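Local atomic coordinates of fluoroacetyl-CoA thioesterase (PDB entry 3KUV), a protein that hydrolyses fluoroacetyl-CoA to fluoroacetate and CoA before it can react with citrate synthase, and so confers fluoroacetate resistance, while sparing acetyl-CoA. Residues G43-L48 / L84-T89; G47-A52 / I72-T77; W51-A56 / V88-R93; R55-Y60 / H118-I123. The protein carries 1 engineered substitution. One frame throughout, in Å; residues are numbered along the deposited sequence. Where two conformers were deposited one is given.

Contact 1. Residues G43-L48 / L84-T89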
loop_
_atom_site.group_PDB
_atom_site.type_symbol
_atom_site.label_atom_id
_atom_site.label_comp_id
_atom_site.label_asym_id
_atom_site.label_seq_id
_atom_site.Cartn_x
_atom_site.Cartn_y
_atom_site.Cartn_z
ATOM N N GLY B 43 -1.241 3.610 -0.666
ATOM C CA GLY B 43 -1.506 2.482 0.220
ATOM C C GLY B 43 -2.897 1.914 -0.074
ATOM O O GLY B 43 -3.130 0.713 0.109
ATOM N N PHE B 44 -3.875 2.784 -0.454
ATOM C CA PHE B 44 -5.172 2.267 -0.869
ATOM C C PHE B 44 -5.071 1.493 -2.191
ATOM O O PHE B 44 -5.805 0.501 -2.381
ATOM C CB PHE B 44 -6.226 3.369 -0.946
ATOM C CG PHE B 44 -6.728 3.876 0.409
ATOM C CD1 PHE B 44 -7.290 2.987 1.333
ATOM C CD2 PHE B 44 -6.735 5.256 0.681
ATOM C CE1 PHE B 44 -7.822 3.447 2.582
ATOM C CE2 PHE B 44 -7.229 5.752 1.874
ATOM C CZ PHE B 44 -7.798 4.869 2.823
ATOM N N MET B 45 -4.247 1.973 -3.139
ATOM C CA MET B 45 -4.046 1.169 -4.347
ATOM C C MET B 45 -3.438 -0.183 -4.050
ATOM O O MET B 45 -3.921 -1.213 -4.623
ATOM C CB MET B 45 -3.186 1.917 -5.375
ATOM C CG MET B 45 -2.683 1.007 -6.564
ATOM S SD MET B 45 -4.217 0.449 -7.380
ATOM C CE MET B 45 -4.481 1.888 -8.378
ATOM N N VAL B 46 -2.475 -0.256 -3.141
ATOM C CA VAL B 46 -1.913 -1.552 -2.743
ATOM C C VAL B 46 -3.046 -2.436 -2.213
ATOM O O VAL B 46 -3.185 -3.625 -2.631
ATOM C CB VAL B 46 -0.787 -1.335 -1.752
ATOM C CG1 VAL B 46 -0.358 -2.697 -1.119
ATOM C CG2 VAL B 46 0.455 -0.691 -2.418
ATOM N N GLY B 47 -3.910 -1.886 -1.338
ATOM C CA GLY B 47 -4.971 -2.733 -0.758
ATOM C C GLY B 47 -5.952 -3.190 -1.852
ATOM O O GLY B 47 -6.558 -4.271 -1.731
ATOM N N LEU B 48 -6.227 -2.338 -2.844
ATOM C CA LEU B 48 -7.169 -2.710 -3.903
ATOM C C LEU B 48 -6.586 -3.805 -4.784
ATOM O O LEU B 48 -7.356 -4.692 -5.235
ATOM C CB LEU B 48 -7.424 -1.445 -4.787
ATOM C CG LEU B 48 -8.564 -1.628 -5.847
ATOM C CD1 LEU B 48 -9.961 -1.752 -5.152
ATOM C CD2 LEU B 48 -8.552 -0.392 -6.747
ATOM N N LEU B 84 -13.725 8.580 -10.423
ATOM C CA LEU B 84 -13.318 7.663 -11.520
ATOM C C LEU B 84 -13.378 6.210 -11.049
ATOM O O LEU B 84 -13.347 5.958 -9.861
ATOM C CB LEU B 84 -11.844 7.958 -12.009
ATOM C CG LEU B 84 -11.770 9.325 -12.714
ATOM C CD1 LEU B 84 -10.338 9.508 -13.123
ATOM C CD2 LEU B 84 -12.626 9.442 -13.979
ATOM N N THR B 85 -13.476 5.290 -12.021
ATOM C CA THR B 85 -13.468 3.860 -11.693
ATOM C C THR B 85 -12.014 3.367 -11.916
ATOM O O THR B 85 -11.489 3.483 -13.049
ATOM C CB THR B 85 -14.373 3.099 -12.632
ATOM O OG1 THR B 85 -15.736 3.617 -12.524
ATOM C CG2 THR B 85 -14.411 1.600 -12.340
ATOM N N VAL B 86 -11.445 2.796 -10.882
ATOM C CA VAL B 86 -10.135 2.138 -11.007
ATOM C C VAL B 86 -10.442 0.660 -11.362
ATOM O O VAL B 86 -11.224 -0.047 -10.634
ATOM C CB VAL B 86 -9.315 2.244 -9.725
ATOM C CG1 VAL B 86 -8.038 1.309 -9.863
ATOM C CG2 VAL B 86 -8.887 3.678 -9.549
ATOM N N THR B 87 -9.900 0.171 -12.462
ATOM C CA THR B 87 -10.000 -1.258 -12.817
ATOM C C THR B 87 -8.611 -1.845 -12.567
ATOM O O THR B 87 -7.643 -1.402 -13.187
ATOM C CB THR B 87 -10.399 -1.469 -14.283
ATOM O OG1 THR B 87 -11.728 -0.945 -14.511
ATOM C CG2 THR B 87 -10.348 -2.949 -14.685
ATOM N N VAL B 88 -8.552 -2.862 -11.697
ATOM C CA VAL B 88 -7.343 -3.639 -11.489
ATOM C C VAL B 88 -7.470 -4.880 -12.361
ATOM O O VAL B 88 -8.524 -5.585 -12.291
ATOM C CB VAL B 88 -7.169 -4.056 -10.026
ATOM C CG1 VAL B 88 -5.968 -4.990 -9.843
ATOM C CG2 VAL B 88 -6.970 -2.792 -9.098
ATOM N N THR B 89 -6.433 -5.207 -13.136
ATOM C CA THR B 89 -6.362 -6.513 -13.844
ATOM C C THR B 89 -5.296 -7.336 -13.131
ATOM O O THR B 89 -4.149 -6.828 -12.959
ATOM C CB THR B 89 -5.947 -6.269 -15.302
ATOM O OG1 THR B 89 -6.985 -5.474 -15.919
ATOM C CG2 THR B 89 -5.896 -7.589 -16.076
#
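Leu48 on helix 42-57 makes the tight part of this contact with Val86 and Val88 of strand 85-96. Its CD2 methyl lies 3.6 Å from Val86 CG1 and 3.7 Å from Val88 CG2, so one branch touches both valines. CG of Leu48 adds a further touch on Val88 CG2, at 3.8 Å. Leu48 and Val88 run past each other in opposite senses. One turn earlier the fit is looser. Met45 has two conformers, and in one of them its bent chain brings the methyl CE to 3.9 Å from Val86 CG1. This is the hot dog fold, in which the long central helix lies against one face of a curved antiparallel sheet. The axes of helix 43-48 and strand 85-89 come within 10.4 Å and cross at -50°. Phe40, Ala106 and Ile113 also pack on Met45, while His13 and Phe15 pack on Leu48. Both Met45 and Leu48 belong to the substrate-binding stretch 40-50. The other side of the strand is more open. There Thr87 points away from the helix, partly exposed, and its OG1 is hydrogen-bonded to Asp14 OD1.

Contact 2. Residues G47-A52 / I72-T77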
loop_
_atom_site.group_PDB
_atom_site.type_symbol
_atom_site.label_atom_id
_atom_site.label_comp_id
_atom_site.label_asym_id
_atom_site.label_seq_id
_atom_site.Cartn_x
_atom_site.Cartn_y
_atom_site.Cartn_z
ATOM N N GLY B 47 -3.910 -1.886 -1.338
ATOM C CA GLY B 47 -4.971 -2.733 -0.758
ATOM C C GLY B 47 -5.952 -3.190 -1.852
ATOM O O GLY B 47 -6.558 -4.271 -1.731
ATOM N N LEU B 48 -6.227 -2.338 -2.844
ATOM C CA LEU B 48 -7.169 -2.710 -3.903
ATOM C C LEU B 48 -6.586 -3.805 -4.784
ATOM O O LEU B 48 -7.356 -4.692 -5.235
ATOM C CB LEU B 48 -7.424 -1.445 -4.787
ATOM C CG LEU B 48 -8.564 -1.628 -5.847
ATOM C CD1 LEU B 48 -9.961 -1.752 -5.152
ATOM C CD2 LEU B 48 -8.552 -0.392 -6.747
ATOM N N MET B 49 -5.279 -3.722 -5.052
ATOM C CA MET B 49 -4.633 -4.839 -5.819
ATOM C C MET B 49 -4.693 -6.145 -5.014
ATOM O O MET B 49 -4.995 -7.218 -5.545
ATOM C CB MET B 49 -3.147 -4.456 -6.050
ATOM C CG MET B 49 -3.149 -3.376 -7.120
ATOM S SD MET B 49 -1.461 -2.752 -7.373
ATOM C CE MET B 49 -1.618 -1.978 -9.064
ATOM N N GLU B 50 -4.464 -6.086 -3.708
ATOM C CA GLU B 50 -4.627 -7.272 -2.874
ATOM C C GLU B 50 -6.050 -7.794 -3.004
ATOM O O GLU B 50 -6.261 -8.996 -3.132
ATOM C CB GLU B 50 -4.341 -7.008 -1.374
ATOM C CG GLU B 50 -2.872 -6.661 -1.132
ATOM C CD GLU B 50 -2.562 -6.859 0.362
ATOM O OE1 GLU B 50 -2.578 -8.000 0.906
ATOM O OE2 GLU B 50 -2.280 -5.838 1.089
ATOM N N TRP B 51 -7.027 -6.907 -2.850
ATOM C CA TRP B 51 -8.431 -7.310 -2.902
ATOM C C TRP B 51 -8.748 -8.029 -4.217
ATOM O O TRP B 51 -9.454 -9.067 -4.186
ATOM C CB TRP B 51 -9.260 -6.024 -2.716
ATOM C CG TRP B 51 -10.785 -6.214 -2.491
ATOM C CD1 TRP B 51 -11.517 -7.411 -2.499
ATOM C CD2 TRP B 51 -11.726 -5.142 -2.408
ATOM N NE1 TRP B 51 -12.898 -7.099 -2.331
ATOM C CE2 TRP B 51 -13.041 -5.726 -2.325
ATOM C CE3 TRP B 51 -11.594 -3.729 -2.446
ATOM C CZ2 TRP B 51 -14.192 -4.924 -2.254
ATOM C CZ3 TRP B 51 -12.758 -2.920 -2.384
ATOM C CH2 TRP B 51 -14.054 -3.567 -2.272
ATOM N N ALA B 52 -8.336 -7.480 -5.338
ATOM C CA ALA B 52 -8.520 -8.157 -6.617
ATOM C C ALA B 52 -7.972 -9.575 -6.556
ATOM O O ALA B 52 -8.667 -10.483 -7.018
ATOM C CB ALA B 52 -7.848 -7.378 -7.740
ATOM N N ILE B 72 4.883 -6.718 -2.695
ATOM C CA ILE B 72 4.302 -5.902 -3.771
ATOM C C ILE B 72 5.387 -5.051 -4.413
ATOM O O ILE B 72 6.314 -4.584 -3.748
ATOM C CB ILE B 72 3.132 -5.058 -3.345
ATOM C CG1 ILE B 72 2.278 -4.688 -4.650
ATOM C CG2 ILE B 72 3.590 -3.886 -2.491
ATOM C CD1 ILE B 72 0.852 -4.686 -4.537
ATOM N N CYS B 73 5.331 -4.919 -5.734
ATOM C CA CYS B 73 6.431 -4.151 -6.403
ATOM C C CYS B 73 5.759 -3.446 -7.582
ATOM O O CYS B 73 5.545 -4.098 -8.657
ATOM C CB CYS B 73 7.552 -5.103 -6.823
ATOM S SG CYS B 73 9.059 -4.224 -7.348
ATOM N N VAL B 74 5.309 -2.210 -7.372
ATOM C CA VAL B 74 4.475 -1.520 -8.398
ATOM C C VAL B 74 4.918 -0.087 -8.625
ATOM O O VAL B 74 5.400 0.579 -7.664
ATOM C CB VAL B 74 2.929 -1.537 -8.094
ATOM C CG1 VAL B 74 2.388 -2.971 -8.172
ATOM C CG2 VAL B 74 2.616 -0.910 -6.697
ATOM N N THR B 75 4.651 0.412 -9.816
ATOM C CA THR B 75 4.711 1.826 -10.018
ATOM C C THR B 75 3.367 2.527 -9.770
ATOM O O THR B 75 2.342 1.864 -9.652
ATOM C CB THR B 75 5.005 2.101 -11.514
ATOM O OG1 THR B 75 3.962 1.470 -12.305
ATOM C CG2 THR B 75 6.371 1.484 -11.843
ATOM N N HIS B 76 3.421 3.867 -9.605
ATOM C CA HIS B 76 2.194 4.663 -9.530
ATOM C C HIS B 76 2.492 5.791 -10.529
ATOM O O HIS B 76 3.340 6.689 -10.224
ATOM C CB HIS B 76 1.941 4.987 -7.996
ATOM C CG HIS B 76 0.513 5.375 -7.582
ATOM N ND1 HIS B 76 -0.557 5.497 -8.451
ATOM C CD2 HIS B 76 0.011 5.616 -6.340
ATOM C CE1 HIS B 76 -1.627 5.892 -7.770
ATOM N NE2 HIS B 76 -1.307 5.983 -6.470
ATOM N N THR B 77 1.889 5.709 -11.691
ATOM C CA THR B 77 2.313 6.530 -12.909
ATOM C C THR B 77 1.375 7.763 -13.157
ATOM O O THR B 77 1.679 8.617 -14.015
ATOM C CB THR B 77 2.415 5.672 -14.131
ATOM O OG1 THR B 77 1.183 4.964 -14.355
ATOM C CG2 THR B 77 3.503 4.622 -13.924
#
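Residues 47-52 are a run of helix 42-57, with Trp51 N bonded to Gly47 O at 2.9 Å and Ala52 N to Leu48 O at 3.0 Å. Residues 72-75 are the end of strand 65-75, and the chain leaves the strand at His76 and Thr77. Ile72 and Val74 alternate with Cys73 and Thr75, and it is Ile72 and Val74 that point toward the helix. Met49 meets them both. Its sulfur SD lies 3.9 Å from Val74 CG1 and 4.1 Å from Ile72 CD1. CG stands beside the backbone N, and from there an extended chi2 of 175° carries the sulfur out from the helix to the strand. Met49 crosses Ile72 at about a right angle but passes Val74 in the opposite direction. In this hot dog fold strand 65-75 is the sheet edge within the chain. It pairs antiparallel with a strand of the second subunit, so the sheet continues through the dimer. Cys73 forms a disulfide with Cys73 of that subunit. The active-site residues Glu50 and His76 lie on these same two segments but do not touch across them. Glu50 is paired with Arg120, and it also packs on the engineered active-site Ser42 of the second subunit. A bound acetate lies about 4 Å from the Ile72 side chain, at nearest atoms.

Contact 3. Residues W51-A56 / V88-R93; sequences WACVRA and VTAELR
Ala52 and Cys53, neighbours on helix 42-57, meet Val88 and Ala90, alternate residues of strand 85-96. Just before them, Trp51 turns to another partner. Its ring meets His13, and its NE1 is hydrogen-bonded to Glu32 OE1 of the second subunit. Ala52 points toward the strand. Its CB lies 3.7 Å from Val88 CG1 and 4.1 Å from Val88 CB. The branch that Val88 offers to Ala52 is thus CG1, set anti to the backbone N (chi1 174°). Cys53 comes next. Its sulfur SG touches Ala90 CB at 3.9 Å. The Cys53 side chain also packs on Trp102, Val104, His118 and Arg120, side chains of two other strands. The backbones are close here, with Cys53 CA 6.3 Å from Ala90 CA. Cys53 and Ala90 are both small, consistent with so close an approach. Val54 and Arg55 pack instead on the second subunit, Val54 on Phe33 and Arg55 on Glu32. Ala56 again points toward the strand, but it packs instead on Trp102. On the strand, Thr89 and Glu91 point away from the helix, so its two faces differ. This apolar seam is part of the hot dog fold, where the central helix is wrapped by the antiparallel sheet.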
loop_
_atom_site.group_PDB
_atom_site.type_symbol
_atom_site.label_atom_id
_atom_site.label_comp_id
_atom_site.label_asym_id
_atom_site.label_seq_id
_atom_site.Cartn_x
_atom_site.Cartn_y
_atom_site.Cartn_z
ATOM N N TRP B 51 -7.027 -6.907 -2.850
ATOM C CA TRP B 51 -8.431 -7.310 -2.902
ATOM C C TRP B 51 -8.748 -8.029 -4.217
ATOM O O TRP B 51 -9.454 -9.067 -4.186
ATOM C CB TRP B 51 -9.260 -6.024 -2.716
ATOM C CG TRP B 51 -10.785 -6.214 -2.491
ATOM C CD1 TRP B 51 -11.517 -7.411 -2.499
ATOM C CD2 TRP B 51 -11.726 -5.142 -2.408
ATOM N NE1 TRP B 51 -12.898 -7.099 -2.331
ATOM C CE2 TRP B 51 -13.041 -5.726 -2.325
ATOM C CE3 TRP B 51 -11.594 -3.729 -2.446
ATOM C CZ2 TRP B 51 -14.192 -4.924 -2.254
ATOM C CZ3 TRP B 51 -12.758 -2.920 -2.384
ATOM C CH2 TRP B 51 -14.054 -3.567 -2.272
ATOM N N ALA B 52 -8.336 -7.480 -5.338
ATOM C CA ALA B 52 -8.520 -8.157 -6.617
ATOM C C ALA B 52 -7.972 -9.575 -6.556
ATOM O O ALA B 52 -8.667 -10.483 -7.018
ATOM C CB ALA B 52 -7.848 -7.378 -7.740
ATOM N N CYS B 53 -6.713 -9.753 -6.112
ATOM C CA CYS B 53 -6.116 -11.097 -6.086
ATOM C C CYS B 53 -6.843 -12.018 -5.096
ATOM O O CYS B 53 -7.032 -13.216 -5.421
ATOM C CB CYS B 53 -4.611 -11.018 -5.818
ATOM S SG CYS B 53 -3.703 -10.098 -7.023
ATOM N N VAL B 54 -7.289 -11.485 -3.934
ATOM C CA VAL B 54 -8.104 -12.294 -3.030
ATOM C C VAL B 54 -9.383 -12.834 -3.672
ATOM O O VAL B 54 -9.766 -14.008 -3.518
ATOM C CB VAL B 54 -8.403 -11.465 -1.700
ATOM C CG1 VAL B 54 -9.514 -12.053 -0.871
ATOM C CG2 VAL B 54 -7.075 -11.224 -0.871
ATOM N N ARG B 55 -10.080 -11.969 -4.420
ATOM C CA ARG B 55 -11.333 -12.445 -5.119
ATOM C C ARG B 55 -10.990 -13.528 -6.155
ATOM O O ARG B 55 -11.746 -14.535 -6.222
ATOM C CB ARG B 55 -12.035 -11.221 -5.795
ATOM C CG ARG B 55 -12.674 -10.282 -4.749
ATOM C CD ARG B 55 -13.421 -9.160 -5.519
ATOM N NE ARG B 55 -14.482 -9.701 -6.389
ATOM C CZ ARG B 55 -15.067 -9.030 -7.410
ATOM N NH1 ARG B 55 -14.672 -7.785 -7.832
ATOM N NH2 ARG B 55 -16.109 -9.553 -8.063
ATOM N N ALA B 56 -9.883 -13.345 -6.881
ATOM C CA ALA B 56 -9.487 -14.290 -7.963
ATOM C C ALA B 56 -9.192 -15.678 -7.309
ATOM O O ALA B 56 -9.533 -16.720 -7.895
ATOM C CB ALA B 56 -8.367 -13.786 -8.645
ATOM N N VAL B 88 -8.552 -2.862 -11.697
ATOM C CA VAL B 88 -7.343 -3.639 -11.489
ATOM C C VAL B 88 -7.470 -4.880 -12.361
ATOM O O VAL B 88 -8.524 -5.585 -12.291
ATOM C CB VAL B 88 -7.169 -4.056 -10.026
ATOM C CG1 VAL B 88 -5.968 -4.990 -9.843
ATOM C CG2 VAL B 88 -6.970 -2.792 -9.098
ATOM N N THR B 89 -6.433 -5.207 -13.136
ATOM C CA THR B 89 -6.362 -6.513 -13.844
ATOM C C THR B 89 -5.296 -7.336 -13.131
ATOM O O THR B 89 -4.149 -6.828 -12.959
ATOM C CB THR B 89 -5.947 -6.269 -15.302
ATOM O OG1 THR B 89 -6.985 -5.474 -15.919
ATOM C CG2 THR B 89 -5.896 -7.589 -16.076
ATOM N N ALA B 90 -5.643 -8.521 -12.658
ATOM C CA ALA B 90 -4.676 -9.423 -11.948
ATOM C C ALA B 90 -4.513 -10.666 -12.810
ATOM O O ALA B 90 -5.495 -11.299 -13.178
ATOM C CB ALA B 90 -5.213 -9.848 -10.624
ATOM N N GLU B 91 -3.301 -11.068 -13.042
ATOM C CA GLU B 91 -3.029 -12.191 -13.959
ATOM C C GLU B 91 -2.150 -13.124 -13.183
ATOM O O GLU B 91 -1.049 -12.781 -12.732
ATOM C CB GLU B 91 -2.341 -11.684 -15.177
ATOM C CG GLU B 91 -2.244 -12.819 -16.199
ATOM C CD GLU B 91 -1.733 -12.383 -17.576
ATOM O OE1 GLU B 91 -1.671 -11.145 -17.912
ATOM O OE2 GLU B 91 -1.426 -13.329 -18.354
ATOM N N LEU B 92 -2.574 -14.366 -13.024
ATOM C CA LEU B 92 -1.817 -15.356 -12.245
ATOM C C LEU B 92 -0.513 -15.770 -12.971
ATOM O O LEU B 92 -0.578 -16.210 -14.159
ATOM C CB LEU B 92 -2.700 -16.584 -11.956
ATOM C CG LEU B 92 -2.023 -17.575 -11.068
ATOM C CD1 LEU B 92 -1.682 -17.052 -9.667
ATOM C CD2 LEU B 92 -2.764 -18.955 -10.913
ATOM N N ARG B 93 0.646 -15.694 -12.296
ATOM C CA ARG B 93 1.931 -16.126 -12.899
ATOM C C ARG B 93 2.297 -17.525 -12.514
ATOM O O ARG B 93 2.878 -18.251 -13.342
ATOM C CB ARG B 93 3.123 -15.180 -12.459
ATOM C CG ARG B 93 2.935 -13.716 -12.917
ATOM C CD ARG B 93 4.140 -12.956 -12.306
ATOM N NE ARG B 93 5.398 -13.280 -13.025
ATOM C CZ ARG B 93 6.620 -12.962 -12.649
ATOM N NH1 ARG B 93 6.803 -12.325 -11.462
ATOM N NH2 ARG B 93 7.648 -13.253 -13.408
#

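Contact 4. Residues R55-Y60 / H118-I123; sequences RAMAPY and HERAVI
Arg120 and Val122 of strand 112-124 meet one side chain, Met57, near the end of helix 42-57. His118, at the start of the segment, does not reach Met57. Its ring lies earlier along the helix, packed on Glu50 and Cys53, with CE1 at the edge of the Arg120 guanidinium and in its plane. Glu119 is bonded through its backbone to strand 65-75. Arg120 points toward the helix. Its CD lies 3.9 Å from Met57 SD and its NE lies 4.0 Å from the same sulfur. The sulfur thus sits where the aliphatic chain joins the guanidinium, at the edge of that group and near its plane. Bends at chi3 (66°) and chi4 (72°) together turn the guanidinium toward Glu50. There NH1 makes a salt bridge with Glu50 OE1. NE is hydrogen-bonded to Ser67 OG. Glu50 and Ser67 thus hold the buried guanidinium by NH1 and NE. Ala121 points away. Val122 follows, and its CG2 touches Met57 CE at 4.0 Å. Met57 is bent at chi3 (80°), and this brings its methyl to the valine while the sulfur stays by the arginine. Leu61 also packs on Val122. Arg120 binds substrate, and Glu50 is an active-site residue. A bound acetate lies about 5 Å from the Arg120 side chain, at nearest atoms. The contact thus borders the active site of this hot dog thioesterase.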
loop_
_atom_site.group_PDB
_atom_site.type_symbol
_atom_site.label_atom_id
_atom_site.label_comp_id
_atom_site.label_asym_id
_atom_site.label_seq_id
_atom_site.Cartn_x
_atom_site.Cartn_y
_atom_site.Cartn_z
ATOM N N ARG B 55 -10.080 -11.969 -4.420
ATOM C CA ARG B 55 -11.333 -12.445 -5.119
ATOM C C ARG B 55 -10.990 -13.528 -6.155
ATOM O O ARG B 55 -11.746 -14.535 -6.222
ATOM C CB ARG B 55 -12.035 -11.221 -5.795
ATOM C CG ARG B 55 -12.674 -10.282 -4.749
ATOM C CD ARG B 55 -13.421 -9.160 -5.519
ATOM N NE ARG B 55 -14.482 -9.701 -6.389
ATOM C CZ ARG B 55 -15.067 -9.030 -7.410
ATOM N NH1 ARG B 55 -14.672 -7.785 -7.832
ATOM N NH2 ARG B 55 -16.109 -9.553 -8.063
ATOM N N ALA B 56 -9.883 -13.345 -6.881
ATOM C CA ALA B 56 -9.487 -14.290 -7.963
ATOM C C ALA B 56 -9.192 -15.678 -7.309
ATOM O O ALA B 56 -9.533 -16.720 -7.895
ATOM C CB ALA B 56 -8.367 -13.786 -8.645
ATOM N N MET B 57 -8.552 -15.677 -6.152
ATOM C CA MET B 57 -8.130 -16.920 -5.463
ATOM C C MET B 57 -9.181 -17.636 -4.733
ATOM O O MET B 57 -9.003 -18.839 -4.307
ATOM C CB MET B 57 -7.230 -16.427 -4.300
ATOM C CG MET B 57 -5.932 -16.364 -4.726
ATOM S SD MET B 57 -4.949 -15.664 -3.235
ATOM C CE MET B 57 -4.752 -17.118 -2.245
ATOM N N ALA B 58 -10.287 -17.010 -4.439
ATOM C CA ALA B 58 -11.247 -17.600 -3.462
ATOM C C ALA B 58 -11.802 -18.982 -3.763
ATOM O O ALA B 58 -11.916 -19.836 -2.843
ATOM C CB ALA B 58 -12.453 -16.627 -3.166
ATOM N N PRO B 59 -12.141 -19.247 -5.017
ATOM C CA PRO B 59 -12.934 -20.483 -5.149
ATOM C C PRO B 59 -12.023 -21.695 -5.095
ATOM O O PRO B 59 -12.520 -22.857 -5.132
ATOM C CB PRO B 59 -13.563 -20.377 -6.552
ATOM C CG PRO B 59 -13.090 -19.087 -7.198
ATOM C CD PRO B 59 -11.922 -18.526 -6.305
ATOM N N TYR B 60 -10.714 -21.483 -5.018
ATOM C CA TYR B 60 -9.755 -22.537 -5.018
ATOM C C TYR B 60 -9.083 -22.733 -3.616
ATOM O O TYR B 60 -8.173 -23.579 -3.484
ATOM C CB TYR B 60 -8.611 -22.183 -5.990
ATOM C CG TYR B 60 -9.054 -21.879 -7.386
ATOM C CD1 TYR B 60 -9.116 -22.905 -8.367
ATOM C CD2 TYR B 60 -9.436 -20.568 -7.769
ATOM C CE1 TYR B 60 -9.532 -22.622 -9.696
ATOM C CE2 TYR B 60 -9.874 -20.286 -9.077
ATOM C CZ TYR B 60 -9.875 -21.322 -10.044
ATOM O OH TYR B 60 -10.297 -21.058 -11.321
ATOM N N HIS B 118 2.830 -8.865 -7.464
ATOM C CA HIS B 118 2.297 -9.051 -6.089
ATOM C C HIS B 118 2.387 -10.540 -5.786
ATOM O O HIS B 118 2.042 -11.400 -6.664
ATOM C CB HIS B 118 0.821 -8.654 -6.055
ATOM C CG HIS B 118 0.213 -8.818 -4.678
ATOM N ND1 HIS B 118 -1.021 -9.396 -4.397
ATOM C CD2 HIS B 118 0.750 -8.472 -3.483
ATOM C CE1 HIS B 118 -1.241 -9.347 -3.085
ATOM N NE2 HIS B 118 -0.191 -8.801 -2.527
ATOM N N GLU B 119 2.784 -10.882 -4.580
ATOM C CA GLU B 119 2.793 -12.321 -4.141
ATOM C C GLU B 119 1.987 -12.438 -2.878
ATOM O O GLU B 119 1.934 -11.492 -2.061
ATOM C CB GLU B 119 4.216 -12.750 -3.837
ATOM C CG GLU B 119 5.094 -12.874 -5.152
ATOM C CD GLU B 119 5.539 -11.553 -5.708
ATOM O OE1 GLU B 119 5.914 -10.708 -4.891
ATOM O OE2 GLU B 119 5.606 -11.333 -6.926
ATOM N N ARG B 120 1.363 -13.615 -2.736
ATOM C CA ARG B 120 0.534 -13.949 -1.588
ATOM C C ARG B 120 0.864 -15.328 -1.048
ATOM O O ARG B 120 1.415 -16.146 -1.744
ATOM C CB ARG B 120 -0.939 -13.977 -1.994
ATOM C CG ARG B 120 -1.384 -12.567 -2.560
ATOM C CD ARG B 120 -2.901 -12.427 -2.675
ATOM N NE ARG B 120 -3.582 -12.428 -1.386
ATOM C CZ ARG B 120 -3.551 -11.440 -0.495
ATOM N NH1 ARG B 120 -2.960 -10.269 -0.866
ATOM N NH2 ARG B 120 -4.077 -11.529 0.729
ATOM N N ALA B 121 0.514 -15.579 0.209
ATOM C CA ALA B 121 0.675 -16.863 0.839
ATOM C C ALA B 121 -0.671 -17.325 1.448
ATOM O O ALA B 121 -1.296 -16.549 2.196
ATOM C CB ALA B 121 1.717 -16.817 1.963
ATOM N N VAL B 122 -1.072 -18.549 1.132
ATOM C CA VAL B 122 -2.264 -19.161 1.760
ATOM C C VAL B 122 -1.988 -19.480 3.243
ATOM O O VAL B 122 -0.905 -19.869 3.616
ATOM C CB VAL B 122 -2.588 -20.462 1.035
ATOM C CG1 VAL B 122 -3.881 -21.068 1.709
ATOM C CG2 VAL B 122 -2.928 -20.166 -0.457
ATOM N N ILE B 123 -2.986 -19.156 4.049
ATOM C CA ILE B 123 -2.883 -19.320 5.536
ATOM C C ILE B 123 -4.114 -20.064 6.026
ATOM O O ILE B 123 -5.196 -19.979 5.428
ATOM C CB ILE B 123 -2.676 -18.022 6.326
ATOM C CG1 ILE B 123 -3.797 -17.017 6.055
ATOM C CG2 ILE B 123 -1.250 -17.423 6.094
ATOM C CD1 ILE B 123 -3.829 -15.916 7.109
#

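All four contacts use helix 42-57, taken in order along its length, and all reach the same antiparallel sheet. Contacts 1 and 3 share strand 85-96, with Val88 common to both. Contact 2 uses strand 65-75 and contact 4 its sheet neighbour 112-124. All four are buried. Contacts 1, 2 and 3 are apolar, and contact 2 lies nearest the centre of the chain, about 5 Å from it, centre to centre. Contact 4, at about 11 Å, is the farthest out and brings in a charged residue. The Glu50-Arg120 bridge ties contact 2 to contact 4, whereas contacts 3 and 4 meet by packing of Cys53 and Val54 on strand 112-124.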